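Local coordinates for protein phycocyanobilin lyase subunit beta (Nostoc sp. PCC 7120, PDB 5N3U) that forms with its partner CpcE a lyase that is probably required for attaching the bilin chromophore to the phycocyanin alpha subunit, at residues V64-L67 with L68-D72; I83-L86 with A87-D91; L126-P129 with D130-A134. All coordinates share one frame; numbering follows the deposited sequence.

How the contacts relate
The three contacts are local and follow one another along a HEAT-repeat chain: two helix C-terminal ends and one helix start. Contact 2, 83-91, is the core one, its centre about 7 Å from the centre of the chain; contact 1, 64-72, is partly buried, and contact 3, 126-134, lies at the surface, its centre about 18 Å from that of contact 2. Helices 64-69 and 76-89 pack together where contacts 1 and 2 touch, Leu67 CD1 lying 3.7 Å from Ile89 CD1, whereas contact 3 touches neither. At both helix ends a water bridges the last turn to the residues beyond it, but glutamines feature in contact 1 and alanines in contact 2; contact 3 has a cis peptide bond before Pro129, whose carbonyl two N-H groups share.

Contact 1: residues V64-L67 with L68-D72; sequences VPQL and LTQID
Val64 and Leu68 lie side by side on the short helix 64-69 of the HEAT-repeat array, one turn apart, with Val64 CG1 3.7 Å from Leu68 CD1. Val64 reaches its neighbour because CG1 is anti to its backbone N (chi1 169°). In the backbone of this pair, Leu68 N donates to Val64 O with an N-H...O angle of 160°, a regular helical bond. The helix then frays: Gln70 is the first residue to leave helical angles, and its N-H reaches Gln66 O only in a weak, bent bond. Thr69 adds a side-chain bond, OG1 donating to Pro65 O at 2.9 Å, while its own N-H bonds weakly to the same carbonyl. On another side of the helix Gln66 and Gln70 run alongside each other with amide planes 85° apart, and Gln70 NE2 lies 3.4 Å from Gln66 CG, so the amide meets the aliphatic part of its neighbour. Replacing Gln70 by an alanine removes the amide and is likely to uncover Gln66 CG on this side, leaving Gln66 held mainly by helix 34-40. Further out, Gln66 and Gln70 touch Ile34 and Ile38 of helix 34-40, respectively, Leu67 packs on Leu86 and Ile89 of helix 76-89, and Pro65 and Leu68 rest on Pro142 of the CpcE chain. Beyond the helix end, Ile71 brings CG1 to 3.3 Å from Leu67 O. A water donates to Leu67 O and to Gln70 O, 2.8 Å from each.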
loop_
_atom_site.group_PDB
_atom_site.type_symbol
_atom_site.label_atom_id
_atom_site.label_comp_id
_atom_site.label_asym_id
_atom_site.label_seq_id
_atom_site.Cartn_x
_atom_site.Cartn_y
_atom_site.Cartn_z
ATOM N N VAL B 64 13.308 11.937 -19.896
ATOM C CA VAL B 64 13.837 11.474 -18.618
ATOM C C VAL B 64 13.707 12.510 -17.481
ATOM O O VAL B 64 13.238 12.129 -16.452
ATOM C CB VAL B 64 15.273 10.926 -18.768
ATOM C CG1 VAL B 64 15.903 10.708 -17.406
ATOM C CG2 VAL B 64 15.195 9.682 -19.528
ATOM N N PRO B 65 14.039 13.808 -17.671
ATOM C CA PRO B 65 13.906 14.757 -16.596
ATOM C C PRO B 65 12.503 14.865 -15.997
ATOM O O PRO B 65 12.332 14.956 -14.757
ATOM C CB PRO B 65 14.281 16.106 -17.273
ATOM C CG PRO B 65 15.333 15.702 -18.210
ATOM C CD PRO B 65 14.794 14.400 -18.797
ATOM N N GLN B 66 11.498 14.918 -16.855
ATOM C CA GLN B 66 10.119 14.955 -16.354
ATOM C C GLN B 66 9.683 13.632 -15.758
ATOM O O GLN B 66 9.000 13.609 -14.707
ATOM C CB GLN B 66 9.176 15.404 -17.468
ATOM C CG GLN B 66 9.211 16.950 -17.631
ATOM C CD GLN B 66 8.615 17.350 -18.937
ATOM O OE1 GLN B 66 9.121 16.952 -19.978
ATOM N NE2 GLN B 66 7.527 18.077 -18.910
ATOM N N LEU B 67 10.043 12.532 -16.382
ATOM C CA LEU B 67 9.790 11.247 -15.691
ATOM C C LEU B 67 10.400 11.222 -14.289
ATOM O O LEU B 67 9.754 10.795 -13.366
ATOM C CB LEU B 67 10.311 10.118 -16.439
ATOM C CG LEU B 67 9.478 9.663 -17.647
ATOM C CD1 LEU B 67 10.358 8.844 -18.550
ATOM C CD2 LEU B 67 8.280 8.823 -17.226
ATOM N N LEU B 68 11.634 11.695 -14.101
ATOM C CA LEU B 68 12.255 11.683 -12.766
ATOM C C LEU B 68 11.606 12.583 -11.729
ATOM O O LEU B 68 11.747 12.275 -10.554
ATOM C CB LEU B 68 13.728 12.067 -12.762
ATOM C CG LEU B 68 14.621 11.169 -13.540
ATOM C CD1 LEU B 68 16.020 11.754 -13.815
ATOM C CD2 LEU B 68 14.733 9.844 -12.931
ATOM N N THR B 69 10.982 13.677 -12.121
ATOM C CA THR B 69 10.457 14.644 -11.210
ATOM C C THR B 69 8.932 14.656 -11.172
ATOM O O THR B 69 8.367 15.455 -10.460
ATOM C CB THR B 69 10.908 16.071 -11.580
ATOM O OG1 THR B 69 10.537 16.363 -12.917
ATOM C CG2 THR B 69 12.439 16.189 -11.494
ATOM N N GLN B 70 8.269 13.777 -11.912
ATOM C CA GLN B 70 6.784 13.665 -11.858
ATOM C C GLN B 70 6.405 12.235 -11.507
ATOM O O GLN B 70 5.570 11.605 -12.191
ATOM C CB GLN B 70 6.159 14.047 -13.205
ATOM C CG GLN B 70 6.427 15.533 -13.466
ATOM C CD GLN B 70 5.991 16.025 -14.851
ATOM O OE1 GLN B 70 5.142 15.435 -15.498
ATOM N NE2 GLN B 70 6.652 17.068 -15.335
ATOM N N ILE B 71 7.053 11.697 -10.464
ATOM C CA ILE B 71 6.758 10.365 -9.994
ATOM C C ILE B 71 5.596 10.494 -9.000
ATOM O O ILE B 71 5.617 11.343 -8.105
ATOM C CB ILE B 71 7.948 9.709 -9.356
ATOM C CG1 ILE B 71 8.950 9.419 -10.450
ATOM C CG2 ILE B 71 7.525 8.392 -8.704
ATOM C CD1 ILE B 71 10.265 8.984 -9.925
ATOM N N ASP B 72 4.581 9.643 -9.175
ATOM C CA ASP B 72 3.420 9.666 -8.282
ATOM C C ASP B 72 3.784 8.838 -7.007
ATOM O O ASP B 72 3.676 7.604 -6.988
ATOM C CB ASP B 72 2.189 9.104 -8.953
ATOM C CG ASP B 72 0.893 9.411 -8.195
ATOM O OD1 ASP B 72 0.930 9.635 -6.961
ATOM O OD2 ASP B 72 -0.178 9.364 -8.847
HETATM O O HOH W 1 7.093 9.918 -13.824
#

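Contact 2: residues I83-L86 with A87-D91; sequences IRTL and AAIAD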
loop_
_atom_site.group_PDB
_atom_site.type_symbol
_atom_site.label_atom_id
_atom_site.label_comp_id
_atom_site.label_asym_id
_atom_site.label_seq_id
_atom_site.Cartn_x
_atom_site.Cartn_y
_atom_site.Cartn_z
ATOM N N ILE B 83 8.643 3.915 -13.191
ATOM C CA ILE B 83 9.876 3.197 -12.997
ATOM C C ILE B 83 10.158 2.271 -14.177
ATOM O O ILE B 83 11.286 2.132 -14.607
ATOM C CB ILE B 83 9.860 2.417 -11.713
ATOM C CG1 ILE B 83 9.642 3.368 -10.506
ATOM C CG2 ILE B 83 11.168 1.625 -11.613
ATOM C CD1 ILE B 83 10.684 4.438 -10.367
ATOM N N ARG B 84 9.130 1.572 -14.659
ATOM C CA ARG B 84 9.300 0.711 -15.806
ATOM C C ARG B 84 9.762 1.493 -17.087
ATOM O O ARG B 84 10.573 1.021 -17.874
ATOM C CB ARG B 84 8.038 -0.106 -16.065
ATOM C CG ARG B 84 8.259 -1.284 -17.042
ATOM C CD ARG B 84 7.108 -2.306 -17.063
ATOM N NE ARG B 84 6.556 -2.575 -15.717
ATOM C CZ ARG B 84 5.413 -2.128 -15.204
ATOM N NH1 ARG B 84 4.629 -1.301 -15.851
ATOM N NH2 ARG B 84 5.060 -2.490 -13.967
ATOM N N THR B 85 9.208 2.657 -17.270
ATOM C CA THR B 85 9.482 3.495 -18.367
ATOM C C THR B 85 10.889 4.024 -18.277
ATOM O O THR B 85 11.663 3.938 -19.257
ATOM C CB THR B 85 8.510 4.632 -18.390
ATOM O OG1 THR B 85 7.188 4.110 -18.477
ATOM C CG2 THR B 85 8.739 5.510 -19.551
ATOM N N LEU B 86 11.286 4.517 -17.122
ATOM C CA LEU B 86 12.705 4.859 -16.916
ATOM C C LEU B 86 13.647 3.731 -17.135
ATOM O O LEU B 86 14.717 3.930 -17.735
ATOM C CB LEU B 86 12.915 5.413 -15.484
ATOM C CG LEU B 86 12.376 6.746 -15.257
ATOM C CD1 LEU B 86 12.100 7.025 -13.775
ATOM C CD2 LEU B 86 13.239 7.796 -15.938
ATOM N N ALA B 87 13.298 2.526 -16.669
ATOM C CA ALA B 87 14.144 1.378 -16.839
ATOM C C ALA B 87 14.270 1.069 -18.363
ATOM O O ALA B 87 15.342 0.811 -18.827
ATOM C CB ALA B 87 13.573 0.122 -16.125
ATOM N N ALA B 88 13.181 1.145 -19.105
ATOM C CA ALA B 88 13.220 0.829 -20.565
ATOM C C ALA B 88 13.994 1.882 -21.367
ATOM O O ALA B 88 14.691 1.541 -22.336
ATOM C CB ALA B 88 11.793 0.787 -21.081
ATOM N N ILE B 89 13.895 3.151 -20.981
ATOM C CA ILE B 89 14.687 4.210 -21.603
ATOM C C ILE B 89 16.159 3.997 -21.287
ATOM O O ILE B 89 17.005 4.234 -22.145
ATOM C CB ILE B 89 14.267 5.592 -21.195
ATOM C CG1 ILE B 89 12.876 5.854 -21.701
ATOM C CG2 ILE B 89 15.213 6.656 -21.803
ATOM C CD1 ILE B 89 12.257 7.118 -21.228
ATOM N N ALA B 90 16.469 3.557 -20.061
ATOM C CA ALA B 90 17.802 3.150 -19.642
ATOM C C ALA B 90 18.852 4.292 -19.577
ATOM O O ALA B 90 20.040 4.042 -19.671
ATOM C CB ALA B 90 18.284 2.014 -20.551
ATOM N N ASP B 91 18.407 5.524 -19.453
ATOM C CA ASP B 91 19.273 6.658 -19.243
ATOM C C ASP B 91 19.786 6.526 -17.806
ATOM O O ASP B 91 19.022 6.512 -16.845
ATOM C CB ASP B 91 18.466 7.923 -19.486
ATOM C CG ASP B 91 19.231 9.226 -19.298
ATOM O OD1 ASP B 91 20.038 9.427 -18.376
ATOM O OD2 ASP B 91 18.903 10.191 -20.019
HETATM O O HOH W 2 16.206 6.272 -17.730
#
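Thr85 and Ile89 meet one turn apart near the C-terminal end of helix 76-89, Thr85 CG2 lying 4.2 Å from Ile89 CD1, a loose approach. The closer meeting is with the backbone: Ile89 CG1, anti to its carbonyl carbon (chi1 -65°), comes to 3.3 Å from Thr85 O, the carbonyl that also accepts the Ile89 N-H at 163°. Ala87 and Ala88 present only methyls, with Ala87 CB 3.4 Å from Ile83 O and Ala88 CB 3.4 Å from Arg84 O. Four regular i to i+4 bonds carry this contact: Ala87 N to Ile83 O, Ala88 N to Arg84 O, Ile89 N to Thr85 O, and last Ala90 N to Leu86 O at 2.9 Å. Ala90 leaves the helix with positive phi (67°), and a water donates to both Leu86 O and Asp91 O, bridging the turn beyond. The Thr85 hydroxyl is hydrogen-bonded to Ser53 and Tyr81 O, and Asp91 forms a salt bridge with Arg93. Around this helix end, Thr85 packs on Leu67 of helix 64-69, Thr85 and Ala88 on Val57 of helix 46-59, and Ile83 on Val110, Ala113 and Ala114 of helix 108-118.

Contact 3: residues L126-P129 with D130-A134; sequences LEFP and DNQTA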
loop_
_atom_site.group_PDB
_atom_site.type_symbol
_atom_site.label_atom_id
_atom_site.label_comp_id
_atom_site.label_asym_id
_atom_site.label_seq_id
_atom_site.Cartn_x
_atom_site.Cartn_y
_atom_site.Cartn_z
ATOM N N LEU B 126 27.299 8.451 -18.921
ATOM C CA LEU B 126 27.741 9.276 -17.836
ATOM C C LEU B 126 29.210 9.698 -18.036
ATOM O O LEU B 126 30.034 8.916 -18.465
ATOM C CB LEU B 126 27.684 8.537 -16.561
ATOM C CG LEU B 126 26.272 8.148 -16.112
ATOM C CD1 LEU B 126 26.377 7.255 -14.886
ATOM C CD2 LEU B 126 25.373 9.361 -15.950
ATOM N N GLU B 127 29.495 10.904 -17.619
ATOM C CA GLU B 127 30.819 11.480 -17.702
ATOM C C GLU B 127 31.748 10.748 -16.737
ATOM O O GLU B 127 31.453 10.559 -15.536
ATOM C CB GLU B 127 30.710 13.001 -17.427
ATOM C CG GLU B 127 32.030 13.725 -17.445
ATOM C CD GLU B 127 31.910 15.282 -17.483
ATOM O OE1 GLU B 127 30.834 15.840 -17.156
ATOM O OE2 GLU B 127 32.913 15.961 -17.847
ATOM N N PHE B 128 32.907 10.386 -17.250
ATOM C CA PHE B 128 33.918 9.628 -16.526
ATOM C C PHE B 128 34.326 10.369 -15.261
ATOM O O PHE B 128 34.497 11.601 -15.282
ATOM C CB PHE B 128 35.111 9.405 -17.431
ATOM C CG PHE B 128 36.212 8.686 -16.815
ATOM C CD1 PHE B 128 37.065 9.339 -15.959
ATOM C CD2 PHE B 128 36.397 7.328 -17.057
ATOM C CE1 PHE B 128 38.065 8.666 -15.271
ATOM C CE2 PHE B 128 37.428 6.640 -16.405
ATOM C CZ PHE B 128 38.250 7.308 -15.524
ATOM N N PRO B 129 34.507 9.642 -14.179
ATOM C CA PRO B 129 34.375 8.189 -13.987
ATOM C C PRO B 129 32.998 7.730 -13.423
ATOM O O PRO B 129 32.918 6.639 -12.951
ATOM C CB PRO B 129 35.395 7.915 -12.935
ATOM C CG PRO B 129 35.304 9.122 -12.075
ATOM C CD PRO B 129 34.772 10.279 -12.888
ATOM N N ASP B 130 31.970 8.561 -13.465
ATOM C CA ASP B 130 30.592 8.111 -13.002
ATOM C C ASP B 130 30.170 6.884 -13.813
ATOM O O ASP B 130 29.374 6.096 -13.364
ATOM C CB ASP B 130 29.608 9.268 -13.197
ATOM C CG ASP B 130 29.750 10.294 -12.140
ATOM O OD1 ASP B 130 30.433 9.951 -11.177
ATOM O OD2 ASP B 130 29.164 11.421 -12.213
ATOM N N ASN B 131 30.661 6.717 -15.055
ATOM C CA ASN B 131 30.353 5.505 -15.815
ATOM C C ASN B 131 30.875 4.217 -15.171
ATOM O O ASN B 131 30.344 3.148 -15.407
ATOM C CB ASN B 131 30.879 5.624 -17.255
ATOM C CG ASN B 131 32.383 5.717 -17.257
ATOM O OD1 ASN B 131 32.952 6.529 -16.531
ATOM N ND2 ASN B 131 33.021 4.836 -17.976
ATOM N N GLN B 132 31.817 4.318 -14.258
ATOM C CA GLN B 132 32.301 3.200 -13.481
ATOM C C GLN B 132 31.634 3.106 -12.116
ATOM O O GLN B 132 31.319 2.019 -11.645
ATOM C CB GLN B 132 33.838 3.343 -13.289
ATOM C CG GLN B 132 34.527 3.171 -14.644
ATOM C CD GLN B 132 36.050 3.410 -14.585
ATOM O OE1 GLN B 132 36.597 3.783 -13.558
ATOM N NE2 GLN B 132 36.712 3.216 -15.706
ATOM N N THR B 133 31.458 4.241 -11.461
ATOM C CA THR B 133 30.857 4.324 -10.126
ATOM C C THR B 133 29.348 3.862 -10.210
ATOM O O THR B 133 28.843 3.189 -9.382
ATOM C CB THR B 133 30.820 5.836 -9.673
ATOM O OG1 THR B 133 32.120 6.360 -9.683
ATOM C CG2 THR B 133 30.236 6.045 -8.258
ATOM N N ALA B 134 28.651 4.361 -11.158
ATOM C CA ALA B 134 27.243 4.110 -11.199
ATOM C C ALA B 134 26.865 2.595 -11.174
ATOM O O ALA B 134 25.982 2.178 -10.382
ATOM C CB ALA B 134 26.669 4.766 -12.383
#
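Apolar contact joins Leu126 to the start of helix 130-145: Leu126 CD1 lies 3.5 Å from Ala134 CB, and Leu126 CB is 3.9 Å from Asp130 CB. With CG anti to the carbonyl carbon (chi1 -65°), the leucine spans the opening of the helix. Phe128 and Pro129, joined by a cis peptide bond, make a second apolar patch, in which Pro129 CB sits 3.6 Å above one face of the Phe128 ring, offset toward its rim. Polar side chains approach this ring obliquely. Asn131 OD1 is 3.6 Å from Phe128 CD2, with ring and amide planes 46° apart, and Gln132 NE2 is 3.6 Å from Phe128 CE2, the amide more steeply turned.

Backbone bonds form the other group. Asp130 N donates to Glu127 O at the point where the loop enters the helix. Pro129, at the N-cap position, offers its carbonyl to two N-H groups: Gln132 N at 2.9 Å from Pro129 O, well above the carbonyl plane, and Thr133 N, lying in that plane with a straight bond of 164°. Thr133 OG1 adds a weak third bond to the same oxygen.

Intersubunit contacts complete the set: Asp130 OD2 accepts a hydrogen bond from Leu68 N of the CpcE chain, and Glu67 of that chain packs on Leu126, Asp130 and Ala134. The chemistry implies a helix start fixed mainly through the backbone, since a proline cap has no side-chain acceptor for the first-turn N-H groups, while Asp130 uses OD2 to accept from the partner subunit.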